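Uracil-dna glycosylase (Deinococcus radiodurans, PDB 4UQM) belongs to the uracil-DNA glycosylase superfamily and has an alpha/beta fold built round a four-stranded parallel beta-sheet. Local coordinates at residues 20-31 with 64-75; 138-146 with 160-168. The protein carries 1 engineered substitution. One frame throughout, in Å; residues are numbered along the deposited sequence. Where two conformers were deposited one is given.

In the fold
The two contacts follow one another along the chain: contact 1 closes before contact 2 opens. Their centres lie about 12 Å apart. Contact 1 packs the start of helix 25-35 against helix 65-69 and the turn leading to strand 77-81. Contact 2 joins strand 138-142, an outermost strand of the four-stranded parallel sheet, to helix 160-172. The two meet directly, with Ala66 packing on Leu139 and Phe64 on Phe163. Trp27 of contact 1 also touches Leu139 and Val167 of contact 2. Through these side chains helix 25-35 packs against the edge strand and helix 160-172. Contact 2 lies nearer the centre of the chain and the bound nucleic acid.

Contact 1 (20-31 with 64-75); sequences PANLPEDWQEAL and FNALRYTPLGEV
Arg68 grips the carbonyl of Ala21 side-on with two nitrogens. Arg68 NH2 lies 2.8 Å from Ala21 O and Arg68 NE 3.0 Å from the same oxygen, which sits in the guanidinium plane. The chain is extended from CG to NE, which carries the group out to the loop 20-24. NH1 donates to Asn65 OD1, also in that plane, so three N-H bonds fix the rotation of the guanidinium. Asp26 uses both carboxylate oxygens on the turn after helix 65-69. Leu72 N reaches OD1 of Asp26 at 3.1 Å, and Gly73 N reaches OD2 of Asp26 at 2.9 Å. Both donors come from above the carboxylate plane. The Asp26 CG lies between its backbone N and carbonyl carbon (chi1 55°), and this turns the carboxylate onto the 3-10 segment 72-74. Trp27 NE1 donates to Thr70 O at 2.8 Å, close to the ring plane. That carbonyl belongs to the first residue beyond helix 65-69.

The contact thus ties the beginning of the N-terminal helix 25-35 to a short helix and the turn before strand 77-81 in this alpha/beta fold. The Trp27 indole is sandwiched. Leu67 CD2 makes a CH-pi contact over the centre of one face, 3.8 Å from the centroid of the Trp27 six-membered ring. Over the opposite face, Leu72 CB makes a second. Helix 160-172 also borders the indole, through Val167 and Val171. Farther out, Leu31 CD1 and Leu67 CD1 meet tip to tip at 3.8 Å. Pro24 CG packs on Pro71 CG, the two side chains crossing at about a right angle. At the other end, Pro20 CG lies over the face of the Phe64 ring, 3.6 Å from Phe64 CD2.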
loop_
_atom_site.group_PDB
_atom_site.type_symbol
_atom_site.label_atom_id
_atom_site.label_comp_id
_atom_site.label_asym_id
_atom_site.label_seq_id
_atom_site.Cartn_x
_atom_site.Cartn_y
_atom_site.Cartn_z
ATOM N N PRO A 20 13.023 -12.225 -1.387
ATOM C CA PRO A 20 13.628 -10.921 -1.073
ATOM C C PRO A 20 14.338 -10.914 0.251
ATOM O O PRO A 20 13.926 -11.623 1.209
ATOM C CB PRO A 20 12.420 -9.963 -0.997
ATOM C CG PRO A 20 11.306 -10.687 -1.666
ATOM C CD PRO A 20 11.563 -12.149 -1.435
ATOM N N ALA A 21 15.413 -10.131 0.296
ATOM C CA ALA A 21 16.232 -10.079 1.521
ATOM C C ALA A 21 15.563 -9.266 2.601
ATOM O O ALA A 21 14.851 -8.296 2.305
ATOM C CB ALA A 21 17.573 -9.476 1.200
ATOM N N ASN A 22 15.867 -9.608 3.855
ATOM C CA ASN A 22 15.572 -8.766 4.992
ATOM C C ASN A 22 14.072 -8.445 5.129
ATOM O O ASN A 22 13.697 -7.270 5.325
ATOM C CB ASN A 22 16.390 -7.462 4.945
ATOM C CG ASN A 22 16.297 -6.641 6.254
ATOM O OD1 ASN A 22 16.120 -7.192 7.321
ATOM N ND2 ASN A 22 16.370 -5.328 6.147
ATOM N N LEU A 23 13.239 -9.472 4.956
ATOM C CA LEU A 23 11.825 -9.405 5.316
ATOM C C LEU A 23 11.636 -9.909 6.734
ATOM O O LEU A 23 12.386 -10.805 7.208
ATOM C CB LEU A 23 10.955 -10.259 4.387
ATOM C CG LEU A 23 10.975 -9.943 2.891
ATOM C CD1 LEU A 23 10.059 -10.865 2.173
ATOM C CD2 LEU A 23 10.587 -8.496 2.681
ATOM N N PRO A 24 10.670 -9.313 7.459
ATOM C CA PRO A 24 10.297 -9.860 8.749
ATOM C C PRO A 24 9.974 -11.344 8.600
ATOM O O PRO A 24 9.447 -11.789 7.581
ATOM C CB PRO A 24 9.045 -9.047 9.128
ATOM C CG PRO A 24 9.190 -7.781 8.391
ATOM C CD PRO A 24 9.852 -8.131 7.100
ATOM N N GLU A 25 10.292 -12.145 9.612
ATOM C CA GLU A 25 10.130 -13.594 9.529
ATOM C C GLU A 25 8.696 -14.002 9.305
ATOM O O GLU A 25 8.450 -14.987 8.643
ATOM C CB GLU A 25 10.583 -14.256 10.854
ATOM C CG GLU A 25 10.354 -15.784 10.998
ATOM C CD GLU A 25 10.429 -16.332 12.431
ATOM O OE1 GLU A 25 10.768 -15.588 13.382
ATOM O OE2 GLU A 25 10.161 -17.545 12.646
ATOM N N ASP A 26 7.750 -13.267 9.888
ATOM C CA ASP A 26 6.340 -13.616 9.712
ATOM C C ASP A 26 5.901 -13.507 8.264
ATOM O O ASP A 26 5.196 -14.389 7.772
ATOM C CB ASP A 26 5.405 -12.884 10.702
ATOM C CG ASP A 26 5.513 -11.382 10.701
ATOM O OD1 ASP A 26 6.048 -10.728 9.770
ATOM O OD2 ASP A 26 4.959 -10.832 11.706
ATOM N N TRP A 27 6.344 -12.463 7.581
ATOM C CA TRP A 27 6.079 -12.352 6.144
ATOM C C TRP A 27 6.786 -13.462 5.366
ATOM O O TRP A 27 6.198 -14.061 4.450
ATOM C CB TRP A 27 6.507 -11.015 5.583
ATOM C CG TRP A 27 5.623 -9.845 5.865
ATOM C CD1 TRP A 27 6.010 -8.652 6.429
ATOM C CD2 TRP A 27 4.217 -9.703 5.541
ATOM N NE1 TRP A 27 4.920 -7.780 6.489
ATOM C CE2 TRP A 27 3.817 -8.420 5.972
ATOM C CE3 TRP A 27 3.270 -10.542 4.944
ATOM C CZ2 TRP A 27 2.510 -7.942 5.791
ATOM C CZ3 TRP A 27 2.001 -10.071 4.741
ATOM C CH2 TRP A 27 1.613 -8.792 5.196
ATOM N N GLN A 28 8.037 -13.768 5.722
ATOM C CA GLN A 28 8.760 -14.804 4.990
ATOM C C GLN A 28 8.026 -16.134 5.083
ATOM O O GLN A 28 7.878 -16.849 4.085
ATOM C CB GLN A 28 10.188 -14.966 5.511
ATOM C CG GLN A 28 11.220 -13.851 5.297
ATOM C CD GLN A 28 11.678 -13.560 3.841
ATOM O OE1 GLN A 28 10.986 -13.910 2.857
ATOM N NE2 GLN A 28 12.860 -12.876 3.701
ATOM N N GLU A 29 7.545 -16.469 6.271
ATOM C CA GLU A 29 6.803 -17.716 6.457
ATOM C C GLU A 29 5.482 -17.749 5.721
ATOM O O GLU A 29 5.144 -18.740 5.070
ATOM C CB GLU A 29 6.612 -18.027 7.948
ATOM C CG GLU A 29 7.916 -18.318 8.639
ATOM C CD GLU A 29 7.786 -18.616 10.119
ATOM O OE1 GLU A 29 6.664 -18.894 10.589
ATOM O OE2 GLU A 29 8.848 -18.589 10.802
ATOM N N ALA A 30 4.745 -16.652 5.783
ATOM C CA ALA A 30 3.427 -16.577 5.103
ATOM C C ALA A 30 3.563 -16.607 3.601
ATOM O O ALA A 30 2.755 -17.220 2.914
ATOM C CB ALA A 30 2.669 -15.352 5.551
ATOM N N LEU A 31 4.611 -15.971 3.072
ATOM C CA LEU A 31 4.713 -15.777 1.632
ATOM C C LEU A 31 5.681 -16.732 0.940
ATOM O O LEU A 31 5.760 -16.711 -0.283
ATOM C CB LEU A 31 5.096 -14.319 1.341
ATOM C CG LEU A 31 4.121 -13.277 1.886
ATOM C CD1 LEU A 31 4.702 -11.889 1.768
ATOM C CD2 LEU A 31 2.753 -13.416 1.210
ATOM N N PHE A 64 9.755 -4.250 -2.108
ATOM C CA PHE A 64 9.064 -4.946 -1.018
ATOM C C PHE A 64 9.136 -4.158 0.300
ATOM O O PHE A 64 8.849 -4.721 1.384
ATOM C CB PHE A 64 9.642 -6.352 -0.863
ATOM C CG PHE A 64 9.337 -7.246 -2.032
ATOM C CD1 PHE A 64 8.084 -7.844 -2.162
ATOM C CD2 PHE A 64 10.283 -7.506 -3.013
ATOM C CE1 PHE A 64 7.781 -8.651 -3.271
ATOM C CE2 PHE A 64 9.974 -8.310 -4.100
ATOM C CZ PHE A 64 8.727 -8.874 -4.217
ATOM N N ASN A 65 9.461 -2.856 0.248
ATOM C CA ASN A 65 9.595 -2.089 1.479
ATOM C C ASN A 65 8.372 -2.034 2.369
ATOM O O ASN A 65 8.543 -1.914 3.567
ATOM C CB ASN A 65 10.111 -0.675 1.242
ATOM C CG ASN A 65 11.614 -0.651 0.980
ATOM O OD1 ASN A 65 12.306 -1.671 1.068
ATOM N ND2 ASN A 65 12.119 0.492 0.585
ATOM N N ALA A 66 7.171 -2.066 1.829
ATOM C CA ALA A 66 5.997 -2.036 2.718
ATOM C C ALA A 66 6.040 -3.196 3.705
ATOM O O ALA A 66 5.643 -3.042 4.865
ATOM C CB ALA A 66 4.699 -2.066 1.925
ATOM N N LEU A 67 6.418 -4.398 3.225
ATOM C CA LEU A 67 6.510 -5.564 4.116
ATOM C C LEU A 67 7.640 -5.381 5.099
ATOM O O LEU A 67 7.524 -5.821 6.239
ATOM C CB LEU A 67 6.735 -6.823 3.288
ATOM C CG LEU A 67 5.792 -7.104 2.132
ATOM C CD1 LEU A 67 6.187 -8.417 1.464
ATOM C CD2 LEU A 67 4.351 -7.130 2.541
ATOM N N ARG A 68 8.766 -4.788 4.666
ATOM C CA ARG A 68 9.852 -4.526 5.599
ATOM C C ARG A 68 9.522 -3.600 6.749
ATOM O O ARG A 68 10.030 -3.774 7.878
ATOM C CB ARG A 68 11.095 -3.968 4.842
ATOM C CG ARG A 68 11.633 -4.967 3.812
ATOM C CD ARG A 68 12.985 -4.542 3.255
ATOM N NE ARG A 68 13.473 -5.577 2.340
ATOM C CZ ARG A 68 13.426 -5.540 1.009
ATOM N NH1 ARG A 68 12.906 -4.518 0.354
ATOM N NH2 ARG A 68 13.760 -6.593 0.336
ATOM N N TYR A 69 8.706 -2.608 6.483
ATOM C CA TYR A 69 8.431 -1.548 7.496
ATOM C C TYR A 69 7.229 -1.891 8.355
ATOM O O TYR A 69 7.131 -1.352 9.442
ATOM C CB TYR A 69 8.357 -0.161 6.795
ATOM C CG TYR A 69 9.690 0.123 6.084
ATOM C CD1 TYR A 69 10.837 -0.649 6.379
ATOM C CD2 TYR A 69 9.828 1.066 5.073
ATOM C CE1 TYR A 69 12.042 -0.453 5.749
ATOM C CE2 TYR A 69 11.081 1.291 4.464
ATOM C CZ TYR A 69 12.145 0.480 4.772
ATOM O OH TYR A 69 13.458 0.552 4.233
ATOM N N THR A 70 6.376 -2.827 7.934
ATOM C CA THR A 70 5.223 -3.240 8.733
ATOM C C THR A 70 5.119 -4.774 8.720
ATOM O O THR A 70 4.505 -5.315 7.825
ATOM C CB THR A 70 3.946 -2.629 8.163
ATOM O OG1 THR A 70 4.140 -1.207 7.975
ATOM C CG2 THR A 70 2.798 -2.880 9.120
ATOM N N PRO A 71 5.652 -5.465 9.741
ATOM C CA PRO A 71 5.533 -6.937 9.877
ATOM C C PRO A 71 4.063 -7.386 9.882
ATOM O O PRO A 71 3.185 -6.638 10.331
ATOM C CB PRO A 71 6.173 -7.222 11.229
ATOM C CG PRO A 71 7.177 -6.099 11.390
ATOM C CD PRO A 71 6.527 -4.877 10.767
ATOM N N LEU A 72 3.792 -8.596 9.396
ATOM C CA LEU A 72 2.440 -9.116 9.359
ATOM C C LEU A 72 1.753 -9.016 10.711
ATOM O O LEU A 72 0.588 -8.607 10.808
ATOM C CB LEU A 72 2.502 -10.593 8.917
ATOM C CG LEU A 72 1.207 -11.401 8.892
ATOM C CD1 LEU A 72 0.101 -10.698 8.120
ATOM C CD2 LEU A 72 1.488 -12.799 8.355
ATOM N N GLY A 73 2.451 -9.394 11.764
ATOM C CA GLY A 73 1.904 -9.309 13.101
ATOM C C GLY A 73 1.538 -7.913 13.589
ATOM O O GLY A 73 0.795 -7.790 14.581
ATOM N N GLU A 74 2.090 -6.866 12.967
ATOM C CA GLU A 74 1.800 -5.500 13.364
ATOM C C GLU A 74 0.721 -4.851 12.525
ATOM O O GLU A 74 0.283 -3.769 12.877
ATOM C CB GLU A 74 3.074 -4.654 13.247
ATOM C CG GLU A 74 4.150 -5.149 14.202
ATOM C CD GLU A 74 5.401 -4.300 14.295
ATOM O OE1 GLU A 74 5.401 -3.135 13.915
ATOM O OE2 GLU A 74 6.420 -4.819 14.817
ATOM N N VAL A 75 0.244 -5.493 11.474
ATOM C CA VAL A 75 -0.729 -4.840 10.592
ATOM C C VAL A 75 -2.062 -4.627 11.317
ATOM O O VAL A 75 -2.660 -5.569 11.788
ATOM C CB VAL A 75 -0.975 -5.661 9.300
ATOM C CG1 VAL A 75 -2.004 -5.002 8.411
ATOM C CG2 VAL A 75 0.313 -5.857 8.526
HETATM O O HOH W 1 12.704 -5.806 7.558
#

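Contact 2 (138-146 with 160-168); sequences VLLLNAVLT and WEHFTDAVI
Strand 138-142, at one edge of the parallel sheet of the glycosylase fold, packs here with its following loop against helix 160-172. The axes of strand 138-142 and of helix segment 160-168 run nearly antiparallel, at 154°, and come within 10.2 Å. Within the sheet, backbone hydrogen bonds join the strand to its parallel neighbour, strand 77-81. Leu139 and Leu141 point from the strand to the helix. Both meet the same methyl, Val167 CG1, and Leu141 CD2 comes closer, at 3.7 Å. Beyond the strand the contact becomes partly polar. Thr164 OG1 donates to Ala143 O at 2.7 Å. Its chi1 of 59° sets OG1 between the backbone N and the carbonyl carbon, while CG2 rests near Asn142 O. Lys190 also bonds to Thr164 OG1.

Leu145 lies across the Trp160 indole at about a right angle. Leu145 CB sits over the centre of the Trp160 six-membered ring, 3.6 Å from the centroid, and its CD1 runs on to CZ3. Leu145 CD1 also touches Phe163 CE2 at 4.1 Å. Val144 straddles the first helical turn, with CG1 against Trp160 CD1 and CG2 near Glu161 OE2. That carboxylate oxygen accepts from Gly157 N. Thr146 OG1 has a second partner in His155 ND1. Thr146 OG1 accepts from Trp160 NE1 at 2.8 Å, lying 17° out of the indole plane.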
loop_
_atom_site.group_PDB
_atom_site.type_symbol
_atom_site.label_atom_id
_atom_site.label_comp_id
_atom_site.label_asym_id
_atom_site.label_seq_id
_atom_site.Cartn_x
_atom_site.Cartn_y
_atom_site.Cartn_z
ATOM N N VAL A 138 0.304 0.530 9.736
ATOM C CA VAL A 138 -0.401 0.808 8.477
ATOM C C VAL A 138 0.440 0.281 7.322
ATOM O O VAL A 138 1.518 0.827 7.030
ATOM C CB VAL A 138 -0.632 2.304 8.287
ATOM C CG1 VAL A 138 -1.409 2.550 6.985
ATOM C CG2 VAL A 138 -1.412 2.901 9.478
ATOM N N LEU A 139 -0.020 -0.798 6.687
ATOM C CA LEU A 139 0.676 -1.399 5.581
ATOM C C LEU A 139 0.301 -0.623 4.323
ATOM O O LEU A 139 -0.857 -0.611 3.935
ATOM C CB LEU A 139 0.302 -2.881 5.470
ATOM C CG LEU A 139 0.993 -3.676 4.366
ATOM C CD1 LEU A 139 2.472 -3.854 4.620
ATOM C CD2 LEU A 139 0.388 -5.081 4.325
ATOM N N LEU A 140 1.299 0.003 3.718
ATOM C CA LEU A 140 1.089 0.868 2.563
ATOM C C LEU A 140 1.374 0.124 1.261
ATOM O O LEU A 140 2.476 0.162 0.723
ATOM C CB LEU A 140 1.942 2.136 2.744
ATOM C CG LEU A 140 1.535 3.019 3.940
ATOM C CD1 LEU A 140 2.632 4.016 4.212
ATOM C CD2 LEU A 140 0.281 3.745 3.568
ATOM N N LEU A 141 0.360 -0.555 0.783
ATOM C CA LEU A 141 0.470 -1.505 -0.335
ATOM C C LEU A 141 -0.117 -0.901 -1.611
ATOM O O LEU A 141 -0.932 -0.013 -1.572
ATOM C CB LEU A 141 -0.228 -2.823 0.017
ATOM C CG LEU A 141 0.229 -4.141 -0.620
ATOM C CD1 LEU A 141 1.706 -4.408 -0.310
ATOM C CD2 LEU A 141 -0.667 -5.312 -0.182
ATOM N N ASN A 142 0.300 -1.456 -2.745
ATOM C CA ASN A 142 -0.421 -1.277 -4.028
ATOM C C ASN A 142 -0.735 -2.645 -4.599
ATOM O O ASN A 142 -0.036 -3.618 -4.289
ATOM C CB ASN A 142 0.480 -0.530 -5.017
ATOM C CG ASN A 142 0.555 0.972 -4.774
ATOM O OD1 ASN A 142 -0.464 1.640 -4.677
ATOM N ND2 ASN A 142 1.784 1.538 -4.768
ATOM N N ALA A 143 -1.787 -2.712 -5.426
ATOM C CA ALA A 143 -2.147 -3.955 -6.030
ATOM C C ALA A 143 -1.054 -4.541 -6.920
ATOM O O ALA A 143 -0.942 -5.795 -7.038
ATOM C CB ALA A 143 -3.457 -3.819 -6.796
ATOM N N VAL A 144 -0.340 -3.639 -7.585
ATOM C CA VAL A 144 0.765 -3.958 -8.479
ATOM C C VAL A 144 1.953 -3.215 -7.916
ATOM O O VAL A 144 1.818 -2.040 -7.525
ATOM C CB VAL A 144 0.401 -3.511 -9.939
ATOM C CG1 VAL A 144 1.596 -3.346 -10.853
ATOM C CG2 VAL A 144 -0.670 -4.445 -10.496
ATOM N N LEU A 145 3.140 -3.865 -7.852
ATOM C CA LEU A 145 4.264 -3.303 -7.094
ATOM C C LEU A 145 5.395 -2.713 -7.897
ATOM O O LEU A 145 6.397 -2.207 -7.335
ATOM C CB LEU A 145 4.787 -4.357 -6.112
ATOM C CG LEU A 145 3.778 -4.783 -5.017
ATOM C CD1 LEU A 145 4.500 -5.725 -4.082
ATOM C CD2 LEU A 145 3.292 -3.602 -4.171
ATOM N N THR A 146 5.222 -2.688 -9.231
ATOM C CA THR A 146 6.174 -1.970 -10.105
ATOM C C THR A 146 5.386 -1.292 -11.232
ATOM O O THR A 146 4.200 -1.604 -11.463
ATOM C CB THR A 146 7.188 -2.954 -10.736
ATOM O OG1 THR A 146 6.513 -4.019 -11.412
ATOM C CG2 THR A 146 8.161 -3.524 -9.698
ATOM N N TRP A 160 1.681 -9.681 -10.546
ATOM C CA TRP A 160 1.676 -9.099 -9.216
ATOM C C TRP A 160 0.381 -9.361 -8.458
ATOM O O TRP A 160 0.373 -9.457 -7.226
ATOM C CB TRP A 160 1.884 -7.567 -9.252
ATOM C CG TRP A 160 3.299 -7.124 -9.379
ATOM C CD1 TRP A 160 3.860 -6.370 -10.394
ATOM C CD2 TRP A 160 4.342 -7.397 -8.461
ATOM N NE1 TRP A 160 5.201 -6.156 -10.128
ATOM C CE2 TRP A 160 5.513 -6.790 -8.953
ATOM C CE3 TRP A 160 4.416 -8.109 -7.256
ATOM C CZ2 TRP A 160 6.733 -6.898 -8.278
ATOM C CZ3 TRP A 160 5.629 -8.211 -6.589
ATOM C CH2 TRP A 160 6.759 -7.597 -7.102
ATOM N N GLU A 161 -0.734 -9.374 -9.183
ATOM C CA GLU A 161 -2.030 -9.526 -8.511
ATOM C C GLU A 161 -2.153 -10.816 -7.751
ATOM O O GLU A 161 -2.765 -10.818 -6.680
ATOM C CB GLU A 161 -3.182 -9.404 -9.515
ATOM C CG GLU A 161 -3.348 -8.016 -10.125
ATOM C CD GLU A 161 -2.471 -7.696 -11.329
ATOM O OE1 GLU A 161 -1.559 -8.502 -11.692
ATOM O OE2 GLU A 161 -2.730 -6.620 -11.954
ATOM N N HIS A 162 -1.515 -11.889 -8.221
ATOM C CA HIS A 162 -1.527 -13.132 -7.447
ATOM C C HIS A 162 -0.736 -12.942 -6.152
ATOM O O HIS A 162 -1.106 -13.442 -5.108
ATOM C CB HIS A 162 -0.886 -14.247 -8.260
ATOM C CG HIS A 162 -1.656 -14.638 -9.465
ATOM N ND1 HIS A 162 -2.971 -15.035 -9.397
ATOM C CD2 HIS A 162 -1.284 -14.761 -10.758
ATOM C CE1 HIS A 162 -3.387 -15.363 -10.615
ATOM N NE2 HIS A 162 -2.387 -15.174 -11.463
ATOM N N PHE A 163 0.390 -12.259 -6.245
ATOM C CA PHE A 163 1.221 -12.023 -5.058
ATOM C C PHE A 163 0.502 -11.108 -4.056
ATOM O O PHE A 163 0.474 -11.407 -2.849
ATOM C CB PHE A 163 2.539 -11.402 -5.461
ATOM C CG PHE A 163 3.433 -11.106 -4.280
ATOM C CD1 PHE A 163 4.121 -12.138 -3.659
ATOM C CD2 PHE A 163 3.493 -9.821 -3.738
ATOM C CE1 PHE A 163 4.880 -11.879 -2.521
ATOM C CE2 PHE A 163 4.263 -9.554 -2.624
ATOM C CZ PHE A 163 4.989 -10.574 -2.025
ATOM N N THR A 164 -0.091 -10.020 -4.527
ATOM C CA THR A 164 -0.790 -9.161 -3.582
ATOM C C THR A 164 -2.101 -9.793 -3.093
ATOM O O THR A 164 -2.516 -9.515 -1.969
ATOM C CB THR A 164 -0.978 -7.723 -4.088
ATOM O OG1 THR A 164 -1.708 -7.749 -5.295
ATOM C CG2 THR A 164 0.355 -7.065 -4.271
ATOM N N ASP A 165 -2.717 -10.698 -3.853
ATOM C CA ASP A 165 -3.790 -11.568 -3.265
ATOM C C ASP A 165 -3.260 -12.337 -2.052
ATOM O O ASP A 165 -3.926 -12.439 -1.031
ATOM C CB ASP A 165 -4.311 -12.618 -4.275
ATOM C CG ASP A 165 -5.261 -12.047 -5.355
ATOM O OD1 ASP A 165 -5.697 -10.885 -5.239
ATOM O OD2 ASP A 165 -5.555 -12.854 -6.277
ATOM N N ALA A 166 -2.062 -12.924 -2.182
ATOM C CA ALA A 166 -1.484 -13.699 -1.090
ATOM C C ALA A 166 -1.199 -12.832 0.132
ATOM O O ALA A 166 -1.415 -13.278 1.280
ATOM C CB ALA A 166 -0.230 -14.445 -1.555
ATOM N N VAL A 167 -0.786 -11.594 -0.085
ATOM C CA VAL A 167 -0.563 -10.669 1.035
ATOM C C VAL A 167 -1.887 -10.365 1.743
ATOM O O VAL A 167 -1.988 -10.484 2.964
ATOM C CB VAL A 167 0.128 -9.387 0.576
ATOM C CG1 VAL A 167 0.192 -8.341 1.695
ATOM C CG2 VAL A 167 1.533 -9.655 0.021
ATOM N N ILE A 168 -2.911 -10.034 0.967
ATOM C CA ILE A 168 -4.281 -9.801 1.477
ATOM C C ILE A 168 -4.759 -11.011 2.254
ATOM O O ILE A 168 -5.274 -10.884 3.359
ATOM C CB ILE A 168 -5.271 -9.561 0.315
ATOM C CG1 ILE A 168 -5.055 -8.181 -0.331
ATOM C CG2 ILE A 168 -6.733 -9.756 0.766
ATOM C CD1 ILE A 168 -5.586 -7.029 0.496
#